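Long-range contacts in beta-galactosidase (PDB 4OIF), which probably hydrolyses terminal non-reducing beta-D-galactose residues from beta-D-galactosides, as a zinc-binding member of glycoside hydrolase family 42: residues A297-D308 with L442-W450; S466-P474 with Y607-L616. One frame throughout, in Å; residues are numbered along the deposited sequence. Where two conformers were deposited one is given.

Overall arrangement
Contact 1 (297-308 with 442-450) closes before contact 2 (466-474 with 607-616) opens, so the two follow in series along the chain, their centres about 16 Å apart. Contact 1 joins helix 296-312 of the TIM-barrel domain to helix 438-451 of the trimerisation domain; contact 2 lies wholly within the latter, where strand 470-473 of a mixed sheet meets helix 600-613. F449 of helix 438-451 packs on L470, Y607 and M611, and H445 ND1 lies 2.9 Å from Y607 OH, a probable hydrogen bond. Helices 438-451 and 600-613 thus pack together against the same strand, and the first also carries the contact with the barrel helix, joining the two domains. No other subunit touches any of the four segments.

Contact 1: residues A297-D308 with L442-W450; sequences ADLAMKVGFIND and LVQHYRPFW
W450 presents one face of its indole to helix 297-308, and M301 lies across it: CB stands 3.8 Å from the centroid of the six-membered ring, close to the ring normal, a CH-pi contact. The Y446 ring takes the edge of F305 on one face, in a T-shaped pair with planes at 85°, and has M301 CG and D308 OD2 at its edge. One face of the F305 ring is covered by V443 CG2, while L442 CB touches F305 CZ obliquely. On the R447 guanidinium, M301 CE rests over one face and D298 OD1 lies at the edge.

With CG anti to the backbone N (chi1 -174°), M301 runs out over the indole; a bend at chi3 then turns CE onto the guanidinium. The sulfur sits obliquely to the indole, a Met-aromatic contact, and M301 SD comes within 3.5 Å of R447 CA. M301 is thus a knob in a hole formed by V443, Y446, R447 and W450; reciprocally, Y446 enters the hole of M301, G304, F305 and D308. The local axes cross at 102°, joining a helix of the TIM-barrel domain to one of the trimerisation domain.

Two polar links border this core. Y446 OH donates to D308 OD2 at 2.5 Å, arriving from above the carboxylate plane, while D308 OD1 forms a salt bridge with R311 and a hydrogen bond with H352. R447 NH1 reaches D298 OD1 at 3.3 Å in a long but nearly straight salt bridge; its NH2 bonds Q444 OE1 in the carbonyl plane, and NE pairs with D600. Partners on several sides fix the guanidinium's rotation, and the neighbouring R311 would probably help keep the buried D308 carboxylate ionised while it accepts the hydrogen bond of Y446.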
loop_
_atom_site.group_PDB
_atom_site.type_symbol
_atom_site.label_atom_id
_atom_site.label_comp_id
_atom_site.label_asym_id
_atom_site.label_seq_id
_atom_site.Cartn_x
_atom_site.Cartn_y
_atom_site.Cartn_z
ATOM N N ALA A 297 7.874 -26.757 13.752
ATOM C CA ALA A 297 8.103 -26.614 15.190
ATOM C C ALA A 297 7.864 -25.183 15.711
ATOM O O ALA A 297 7.270 -25.006 16.781
ATOM C CB ALA A 297 9.529 -27.083 15.542
ATOM N N ASP A 298 8.310 -24.167 14.971
ATOM C CA ASP A 298 8.106 -22.767 15.396
ATOM C C ASP A 298 6.620 -22.384 15.432
ATOM O O ASP A 298 6.121 -21.747 16.393
ATOM C CB ASP A 298 8.858 -21.806 14.467
ATOM C CG ASP A 298 10.370 -21.919 14.591
ATOM O OD1 ASP A 298 10.887 -22.039 15.728
ATOM O OD2 ASP A 298 11.039 -21.888 13.536
ATOM N N LEU A 299 5.911 -22.784 14.380
ATOM C CA LEU A 299 4.470 -22.573 14.314
ATOM C C LEU A 299 3.775 -23.298 15.465
ATOM O O LEU A 299 2.917 -22.720 16.151
ATOM C CB LEU A 299 3.919 -23.045 12.976
ATOM C CG LEU A 299 2.447 -22.736 12.712
ATOM C CD1 LEU A 299 2.184 -21.260 12.958
ATOM C CD2 LEU A 299 2.074 -23.109 11.280
ATOM N N ALA A 300 4.162 -24.558 15.676
ATOM C CA ALA A 300 3.558 -25.385 16.720
ATOM C C ALA A 300 3.747 -24.725 18.078
ATOM O O ALA A 300 2.825 -24.685 18.893
ATOM C CB ALA A 300 4.151 -26.782 16.719
ATOM N N MET A 301 4.945 -24.193 18.299
ATOM C CA MET A 301 5.247 -23.434 19.506
ATOM C C MET A 301 4.309 -22.241 19.668
ATOM O O MET A 301 3.775 -22.015 20.765
ATOM C CB MET A 301 6.693 -22.950 19.485
ATOM C CG MET A 301 7.122 -22.267 20.771
ATOM S SD MET A 301 8.847 -21.787 20.704
ATOM C CE MET A 301 8.790 -20.695 19.289
ATOM N N LYS A 302 4.117 -21.477 18.588
ATOM C CA LYS A 302 3.170 -20.347 18.640
ATOM C C LYS A 302 1.754 -20.784 19.043
ATOM O O LYS A 302 1.066 -20.133 19.874
ATOM C CB LYS A 302 3.111 -19.626 17.291
ATOM C CG LYS A 302 4.314 -18.767 16.971
ATOM C CD LYS A 302 4.121 -18.092 15.633
ATOM C CE LYS A 302 5.430 -17.713 15.000
ATOM N NZ LYS A 302 5.242 -17.194 13.612
ATOM N N VAL A 303 1.331 -21.906 18.463
ATOM C CA VAL A 303 0.014 -22.456 18.758
ATOM C C VAL A 303 -0.084 -22.824 20.235
ATOM O O VAL A 303 -1.066 -22.510 20.914
ATOM C CB VAL A 303 -0.289 -23.689 17.887
ATOM C CG1 VAL A 303 -1.661 -24.258 18.225
ATOM C CG2 VAL A 303 -0.214 -23.323 16.413
ATOM N N GLY A 304 0.961 -23.474 20.735
ATOM C CA GLY A 304 1.009 -23.877 22.127
ATOM C C GLY A 304 0.952 -22.675 23.050
ATOM O O GLY A 304 0.317 -22.728 24.097
ATOM N N PHE A 305 1.615 -21.589 22.653
ATOM C CA PHE A 305 1.559 -20.355 23.416
ATOM C C PHE A 305 0.118 -19.876 23.529
ATOM O O PHE A 305 -0.375 -19.615 24.648
ATOM C CB PHE A 305 2.428 -19.279 22.777
ATOM C CG PHE A 305 2.401 -17.955 23.503
ATOM C CD1 PHE A 305 3.281 -17.708 24.549
ATOM C CD2 PHE A 305 1.514 -16.942 23.116
ATOM C CE1 PHE A 305 3.274 -16.472 25.213
ATOM C CE2 PHE A 305 1.495 -15.715 23.768
ATOM C CZ PHE A 305 2.379 -15.477 24.824
ATOM N N ILE A 306 -0.572 -19.769 22.393
ATOM C CA ILE A 306 -1.970 -19.317 22.491
ATOM C C ILE A 306 -2.844 -20.276 23.317
ATOM O O ILE A 306 -3.690 -19.840 24.110
ATOM C CB ILE A 306 -2.625 -19.125 21.117
ATOM C CG1 ILE A 306 -1.954 -17.974 20.396
ATOM C CG2 ILE A 306 -4.104 -18.758 21.284
ATOM C CD1 ILE A 306 -2.276 -16.623 21.010
ATOM N N ASN A 307 -2.630 -21.575 23.153
ATOM C CA ASN A 307 -3.354 -22.538 23.971
ATOM C C ASN A 307 -3.116 -22.286 25.444
ATOM O O ASN A 307 -4.038 -22.313 26.233
ATOM C CB ASN A 307 -2.950 -23.957 23.624
ATOM C CG ASN A 307 -3.575 -24.446 22.339
ATOM O OD1 ASN A 307 -4.541 -23.865 21.828
ATOM N ND2 ASN A 307 -3.036 -25.537 21.816
ATOM N N ASP A 308 -1.871 -22.026 25.816
ATOM C CA ASP A 308 -1.565 -21.832 27.213
ATOM C C ASP A 308 -2.274 -20.580 27.711
ATOM O O ASP A 308 -2.824 -20.543 28.830
ATOM C CB ASP A 308 -0.057 -21.756 27.411
ATOM C CG ASP A 308 0.617 -23.100 27.180
ATOM O OD1 ASP A 308 -0.092 -24.132 27.158
ATOM O OD2 ASP A 308 1.850 -23.133 27.017
ATOM N N LEU A 442 6.983 -12.097 23.811
ATOM C CA LEU A 442 6.546 -13.084 24.795
ATOM C C LEU A 442 6.823 -14.517 24.310
ATOM O O LEU A 442 7.395 -15.323 25.054
ATOM C CB LEU A 442 5.078 -12.918 25.116
ATOM C CG LEU A 442 4.822 -11.967 26.272
ATOM C CD1 LEU A 442 5.306 -10.568 25.934
ATOM C CD2 LEU A 442 3.337 -11.975 26.579
ATOM N N VAL A 443 6.457 -14.818 23.061
ATOM C CA VAL A 443 6.738 -16.148 22.512
ATOM C C VAL A 443 8.250 -16.477 22.549
ATOM O O VAL A 443 8.646 -17.626 22.781
ATOM C CB VAL A 443 6.193 -16.277 21.077
ATOM C CG1 VAL A 443 6.515 -17.634 20.499
ATOM C CG2 VAL A 443 4.706 -16.067 21.073
ATOM N N GLN A 444 9.088 -15.466 22.345
ATOM C CA GLN A 444 10.535 -15.659 22.467
ATOM C C GLN A 444 10.901 -16.102 23.873
ATOM O O GLN A 444 11.816 -16.912 24.064
ATOM C CB GLN A 444 11.315 -14.387 22.125
ATOM C CG GLN A 444 11.289 -14.034 20.666
ATOM C CD GLN A 444 11.116 -15.265 19.811
ATOM O OE1 GLN A 444 12.019 -16.108 19.719
ATOM N NE2 GLN A 444 9.941 -15.394 19.189
ATOM N N HIS A 445 10.198 -15.575 24.867
ATOM C CA HIS A 445 10.546 -15.987 26.225
ATOM C C HIS A 445 9.939 -17.348 26.595
ATOM O O HIS A 445 10.477 -18.087 27.419
ATOM C CB HIS A 445 10.156 -14.885 27.199
ATOM C CG HIS A 445 11.046 -13.687 27.088
ATOM N ND1 HIS A 445 12.016 -13.390 28.020
ATOM C CD2 HIS A 445 11.170 -12.763 26.103
ATOM C CE1 HIS A 445 12.668 -12.307 27.638
ATOM N NE2 HIS A 445 12.176 -11.908 26.478
ATOM N N TYR A 446 8.849 -17.691 25.932
ATOM C CA TYR A 446 8.240 -19.004 26.048
ATOM C C TYR A 446 9.143 -20.096 25.472
ATOM O O TYR A 446 9.194 -21.213 25.995
ATOM C CB TYR A 446 6.901 -18.961 25.323
ATOM C CG TYR A 446 6.040 -20.203 25.290
ATOM C CD1 TYR A 446 5.262 -20.558 26.380
ATOM C CD2 TYR A 446 5.916 -20.951 24.121
ATOM C CE1 TYR A 446 4.422 -21.659 26.334
ATOM C CE2 TYR A 446 5.071 -22.054 24.056
ATOM C CZ TYR A 446 4.321 -22.404 25.170
ATOM O OH TYR A 446 3.476 -23.505 25.125
ATOM N N ARG A 447 9.852 -19.757 24.393
ATOM C CA ARG A 447 10.591 -20.743 23.602
ATOM C C ARG A 447 11.438 -21.757 24.409
ATOM O O ARG A 447 11.302 -22.955 24.198
ATOM C CB ARG A 447 11.488 -20.038 22.571
ATOM C CG ARG A 447 12.350 -21.017 21.771
ATOM C CD ARG A 447 13.427 -20.319 20.975
ATOM N NE ARG A 447 12.844 -19.393 20.013
ATOM C CZ ARG A 447 12.319 -19.773 18.851
ATOM N NH1 ARG A 447 12.314 -21.059 18.515
ATOM N NH2 ARG A 447 11.802 -18.874 18.024
ATOM N N PRO A 448 12.303 -21.292 25.331
ATOM C CA PRO A 448 13.111 -22.292 26.045
ATOM C C PRO A 448 12.283 -23.261 26.882
ATOM O O PRO A 448 12.673 -24.412 27.035
ATOM C CB PRO A 448 14.014 -21.437 26.952
ATOM C CG PRO A 448 14.049 -20.105 26.311
ATOM C CD PRO A 448 12.674 -19.920 25.722
ATOM N N PHE A 449 11.148 -22.813 27.402
ATOM C CA PHE A 449 10.305 -23.676 28.234
ATOM C C PHE A 449 9.578 -24.703 27.370
ATOM O O PHE A 449 9.451 -25.867 27.747
ATOM C CB PHE A 449 9.337 -22.819 29.059
ATOM C CG PHE A 449 10.049 -21.932 30.044
ATOM C CD1 PHE A 449 10.312 -22.376 31.332
ATOM C CD2 PHE A 449 10.538 -20.689 29.655
ATOM C CE1 PHE A 449 11.012 -21.586 32.230
ATOM C CE2 PHE A 449 11.236 -19.888 30.544
ATOM C CZ PHE A 449 11.474 -20.336 31.834
ATOM N N TRP A 450 9.151 -24.277 26.188
ATOM C CA TRP A 450 8.559 -25.183 25.218
ATOM C C TRP A 450 9.589 -26.228 24.804
ATOM O O TRP A 450 9.280 -27.411 24.736
ATOM C CB TRP A 450 8.047 -24.411 23.991
ATOM C CG TRP A 450 7.166 -25.222 23.068
ATOM C CD1 TRP A 450 5.847 -25.546 23.257
ATOM C CD2 TRP A 450 7.543 -25.800 21.814
ATOM N NE1 TRP A 450 5.383 -26.295 22.199
ATOM C CE2 TRP A 450 6.404 -26.461 21.298
ATOM C CE3 TRP A 450 8.734 -25.828 21.078
ATOM C CZ2 TRP A 450 6.426 -27.146 20.080
ATOM C CZ3 TRP A 450 8.752 -26.501 19.873
ATOM C CH2 TRP A 450 7.606 -27.156 19.384
#

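Contact 2: residues S466-P474 with Y607-L616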
loop_
_atom_site.group_PDB
_atom_site.type_symbol
_atom_site.label_atom_id
_atom_site.label_comp_id
_atom_site.label_asym_id
_atom_site.label_seq_id
_atom_site.Cartn_x
_atom_site.Cartn_y
_atom_site.Cartn_z
ATOM N N SER A 466 1.158 -15.455 43.090
ATOM C CA SER A 466 1.841 -16.198 44.139
ATOM C C SER A 466 1.881 -17.701 43.896
ATOM O O SER A 466 2.614 -18.419 44.560
ATOM C CB SER A 466 1.168 -15.921 45.473
ATOM O OG SER A 466 -0.172 -16.364 45.418
ATOM N N ARG A 467 1.112 -18.178 42.927
ATOM C CA ARG A 467 1.044 -19.605 42.654
ATOM C C ARG A 467 2.207 -20.087 41.788
ATOM O O ARG A 467 2.353 -21.284 41.540
ATOM C CB ARG A 467 -0.287 -19.944 41.987
ATOM C CG ARG A 467 -1.485 -19.330 42.688
ATOM C CD ARG A 467 -2.680 -20.273 42.680
ATOM N NE ARG A 467 -2.430 -21.487 43.458
ATOM C CZ ARG A 467 -3.271 -22.515 43.529
ATOM N NH1 ARG A 467 -4.423 -22.484 42.868
ATOM N NH2 ARG A 467 -2.961 -23.579 44.261
ATOM N N TYR A 468 3.043 -19.160 41.331
ATOM C CA TYR A 468 4.152 -19.518 40.440
ATOM C C TYR A 468 5.516 -19.273 41.073
ATOM O O TYR A 468 5.665 -18.402 41.933
ATOM C CB TYR A 468 4.038 -18.741 39.121
ATOM C CG TYR A 468 2.695 -18.924 38.467
ATOM C CD1 TYR A 468 2.433 -20.025 37.661
ATOM C CD2 TYR A 468 1.675 -18.016 38.686
ATOM C CE1 TYR A 468 1.202 -20.203 37.085
ATOM C CE2 TYR A 468 0.435 -18.189 38.112
ATOM C CZ TYR A 468 0.204 -19.282 37.314
ATOM O OH TYR A 468 -1.043 -19.445 36.754
ATOM N N LYS A 469 6.504 -20.058 40.653
ATOM C CA LYS A 469 7.883 -19.875 41.096
ATOM C C LYS A 469 8.552 -18.789 40.279
ATOM O O LYS A 469 9.358 -18.010 40.776
ATOM C CB LYS A 469 8.696 -21.158 40.946
ATOM C CG LYS A 469 8.319 -22.329 41.839
ATOM C CD LYS A 469 9.305 -23.459 41.559
ATOM C CE LYS A 469 9.181 -24.616 42.526
ATOM N NZ LYS A 469 10.006 -25.753 42.008
ATOM N N LEU A 470 8.216 -18.781 38.998
ATOM C CA LEU A 470 8.862 -17.936 38.026
ATOM C C LEU A 470 7.796 -17.205 37.244
ATOM O O LEU A 470 6.939 -17.838 36.621
ATOM C CB LEU A 470 9.741 -18.763 37.100
ATOM C CG LEU A 470 10.390 -18.016 35.935
ATOM C CD1 LEU A 470 11.256 -16.854 36.412
ATOM C CD2 LEU A 470 11.198 -18.969 35.076
ATOM N N LEU A 471 7.834 -15.877 37.327
ATOM C CA LEU A 471 6.944 -15.002 36.581
ATOM C C LEU A 471 7.745 -14.147 35.595
ATOM O O LEU A 471 8.655 -13.406 35.974
ATOM C CB LEU A 471 6.137 -14.109 37.524
ATOM C CG LEU A 471 5.210 -13.123 36.803
ATOM C CD1 LEU A 471 4.253 -13.867 35.887
ATOM C CD2 LEU A 471 4.439 -12.270 37.787
ATOM N N ILE A 472 7.389 -14.266 34.323
ATOM C CA ILE A 472 8.066 -13.579 33.237
ATOM C C ILE A 472 7.146 -12.510 32.640
ATOM O O ILE A 472 6.130 -12.826 32.037
ATOM C CB ILE A 472 8.506 -14.596 32.152
ATOM C CG1 ILE A 472 9.492 -15.600 32.755
ATOM C CG2 ILE A 472 9.101 -13.899 30.926
ATOM C CD1 ILE A 472 9.773 -16.803 31.873
ATOM N N ALA A 473 7.501 -11.244 32.823
ATOM C CA ALA A 473 6.683 -10.130 32.338
ATOM C C ALA A 473 7.471 -9.206 31.408
ATOM O O ALA A 473 7.931 -8.148 31.827
ATOM C CB ALA A 473 6.134 -9.337 33.511
ATOM N N PRO A 474 7.630 -9.600 30.141
ATOM C CA PRO A 474 8.442 -8.808 29.209
ATOM C C PRO A 474 7.700 -7.587 28.656
ATOM O O PRO A 474 6.478 -7.657 28.442
ATOM C CB PRO A 474 8.749 -9.798 28.079
ATOM C CG PRO A 474 8.267 -11.129 28.558
ATOM C CD PRO A 474 7.192 -10.869 29.550
ATOM N N TYR A 607 17.439 -18.892 30.953
ATOM C CA TYR A 607 16.323 -19.602 31.540
ATOM C C TYR A 607 16.716 -21.017 31.941
ATOM O O TYR A 607 16.071 -21.609 32.794
ATOM C CB TYR A 607 15.128 -19.612 30.587
ATOM C CG TYR A 607 14.398 -18.287 30.575
ATOM C CD1 TYR A 607 13.859 -17.763 31.744
ATOM C CD2 TYR A 607 14.256 -17.559 29.406
ATOM C CE1 TYR A 607 13.197 -16.551 31.748
ATOM C CE2 TYR A 607 13.597 -16.342 29.400
ATOM C CZ TYR A 607 13.066 -15.849 30.569
ATOM O OH TYR A 607 12.408 -14.649 30.559
ATOM N N GLN A 608 17.782 -21.548 31.354
ATOM C CA GLN A 608 18.265 -22.855 31.766
ATOM C C GLN A 608 18.740 -22.737 33.185
ATOM O O GLN A 608 18.412 -23.578 34.047
ATOM C CB GLN A 608 19.402 -23.355 30.881
ATOM C CG GLN A 608 19.746 -24.810 31.136
ATOM C CD GLN A 608 18.569 -25.736 30.841
ATOM O OE1 GLN A 608 17.774 -25.480 29.929
ATOM N NE2 GLN A 608 18.446 -26.809 31.619
ATOM N N GLU A 609 19.511 -21.676 33.424
ATOM C CA GLU A 609 19.967 -21.397 34.780
ATOM C C GLU A 609 18.801 -21.211 35.724
ATOM O O GLU A 609 18.832 -21.715 36.849
ATOM C CB GLU A 609 20.861 -20.169 34.823
ATOM C CG GLU A 609 22.241 -20.430 34.284
ATOM C CD GLU A 609 23.308 -19.922 35.212
ATOM O OE1 GLU A 609 22.942 -19.383 36.279
ATOM O OE2 GLU A 609 24.504 -20.052 34.871
ATOM N N LEU A 610 17.769 -20.498 35.285
ATOM C CA LEU A 610 16.610 -20.372 36.180
ATOM C C LEU A 610 15.897 -21.720 36.439
ATOM O O LEU A 610 15.332 -21.927 37.511
ATOM C CB LEU A 610 15.614 -19.347 35.637
ATOM C CG LEU A 610 16.027 -17.907 35.960
ATOM C CD1 LEU A 610 15.047 -16.889 35.371
ATOM C CD2 LEU A 610 16.164 -17.711 37.472
ATOM N N MET A 611 15.938 -22.631 35.469
ATOM C CA MET A 611 15.280 -23.939 35.580
ATOM C C MET A 611 16.028 -24.843 36.554
ATOM O O MET A 611 15.425 -25.613 37.301
ATOM C CB MET A 611 15.202 -24.641 34.217
ATOM C CG MET A 611 14.199 -24.099 33.204
ATOM S SD MET A 611 14.594 -24.750 31.554
ATOM C CE MET A 611 13.504 -23.783 30.510
ATOM N N GLU A 612 17.353 -24.780 36.519
ATOM C CA GLU A 612 18.129 -25.524 37.491
ATOM C C GLU A 612 17.931 -24.905 38.871
ATOM O O GLU A 612 17.656 -25.610 39.842
ATOM C CB GLU A 612 19.601 -25.551 37.089
ATOM C CG GLU A 612 19.845 -26.369 35.827
ATOM C CD GLU A 612 21.228 -26.168 35.237
ATOM O OE1 GLU A 612 22.006 -25.365 35.793
ATOM O OE2 GLU A 612 21.531 -26.812 34.208
ATOM N N LYS A 613 18.032 -23.579 38.940
ATOM C CA LYS A 613 17.898 -22.857 40.198
ATOM C C LYS A 613 16.572 -23.141 40.901
ATOM O O LYS A 613 16.536 -23.347 42.108
ATOM C CB LYS A 613 18.047 -21.357 39.955
ATOM C CG LYS A 613 18.360 -20.538 41.194
ATOM C CD LYS A 613 18.653 -19.084 40.817
ATOM C CE LYS A 613 19.355 -18.339 41.942
ATOM N NZ LYS A 613 18.596 -18.449 43.220
ATOM N N LEU A 614 15.487 -23.173 40.137
ATOM C CA LEU A 614 14.157 -23.320 40.710
ATOM C C LEU A 614 13.598 -24.729 40.592
ATOM O O LEU A 614 12.437 -24.968 40.950
ATOM C CB LEU A 614 13.189 -22.351 40.040
ATOM C CG LEU A 614 13.571 -20.894 40.170
ATOM C CD1 LEU A 614 12.503 -20.046 39.511
ATOM C CD2 LEU A 614 13.713 -20.569 41.641
ATOM N N ASP A 615 14.409 -25.653 40.090
ATOM C CA ASP A 615 13.962 -27.030 39.915
ATOM C C ASP A 615 12.696 -27.095 39.054
ATOM O O ASP A 615 11.669 -27.621 39.476
ATOM C CB ASP A 615 13.721 -27.693 41.278
ATOM C CG ASP A 615 13.432 -29.185 41.165
ATOM O OD1 ASP A 615 14.001 -29.846 40.269
ATOM O OD2 ASP A 615 12.619 -29.692 41.965
ATOM N N LEU A 616 12.783 -26.535 37.851
ATOM C CA LEU A 616 11.680 -26.545 36.900
ATOM C C LEU A 616 11.787 -27.765 36.004
ATOM O O LEU A 616 12.770 -27.919 35.277
ATOM C CB LEU A 616 11.681 -25.268 36.060
ATOM C CG LEU A 616 11.694 -23.976 36.870
ATOM C CD1 LEU A 616 11.715 -22.778 35.940
ATOM C CD2 LEU A 616 10.505 -23.927 37.829
#
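Strand 470-473 and helix 607-613 run nearly antiparallel, their N-to-C directions 156° apart, and K469 and L614 are the nearest CA pair across the two segments. The axes come no closer than 11.3 Å. L470 is the apolar centre of the contact. Its CG is anti to the backbone N (chi1 175°), and its two methyls divide the work: CD1 meets L610 CD1, while CD2 meets L616 CD1 at 3.9 Å. Both leucines cross L470 at about a right angle, and L614 CD1 packs at the root of the side chain, against L470 CB.

Farther along the strand, I472 and Y607 approach from opposite directions. I472 CD1 comes to 3.4 Å from Y607 CE1, oblique to the ring, and I472 CG2 lies against the phenol oxygen. The hydroxyl's polar partner is H445 ND1 of helix 438-451, through a hydrogen bond.

This is a helix laid on the parallel part of a mixed sheet, within the glutaminase-I-like trimerisation domain: strand 470-473 lies between strands 413-416 and 496-500, and V498 of the latter also touches Y607 and L610. Beyond the helix the chain turns in a Schellman motif, D615 taking a positive phi while L616 N bonds back to M611 O and D615 N to E612 O.

The turn carries the polar link. K469, extended beyond CG, slides past L616, its CD touching L616 CD2, and delivers NZ to L614 O at 2.8 Å, nearly in line with the carbonyl (C=O...N angle 172°). E412 supplies the same ammonium with a salt bridge, and the D615 carboxylate stands nearby, its OD2 4.7 Å from K469 NZ, close enough perhaps to add attraction without contact.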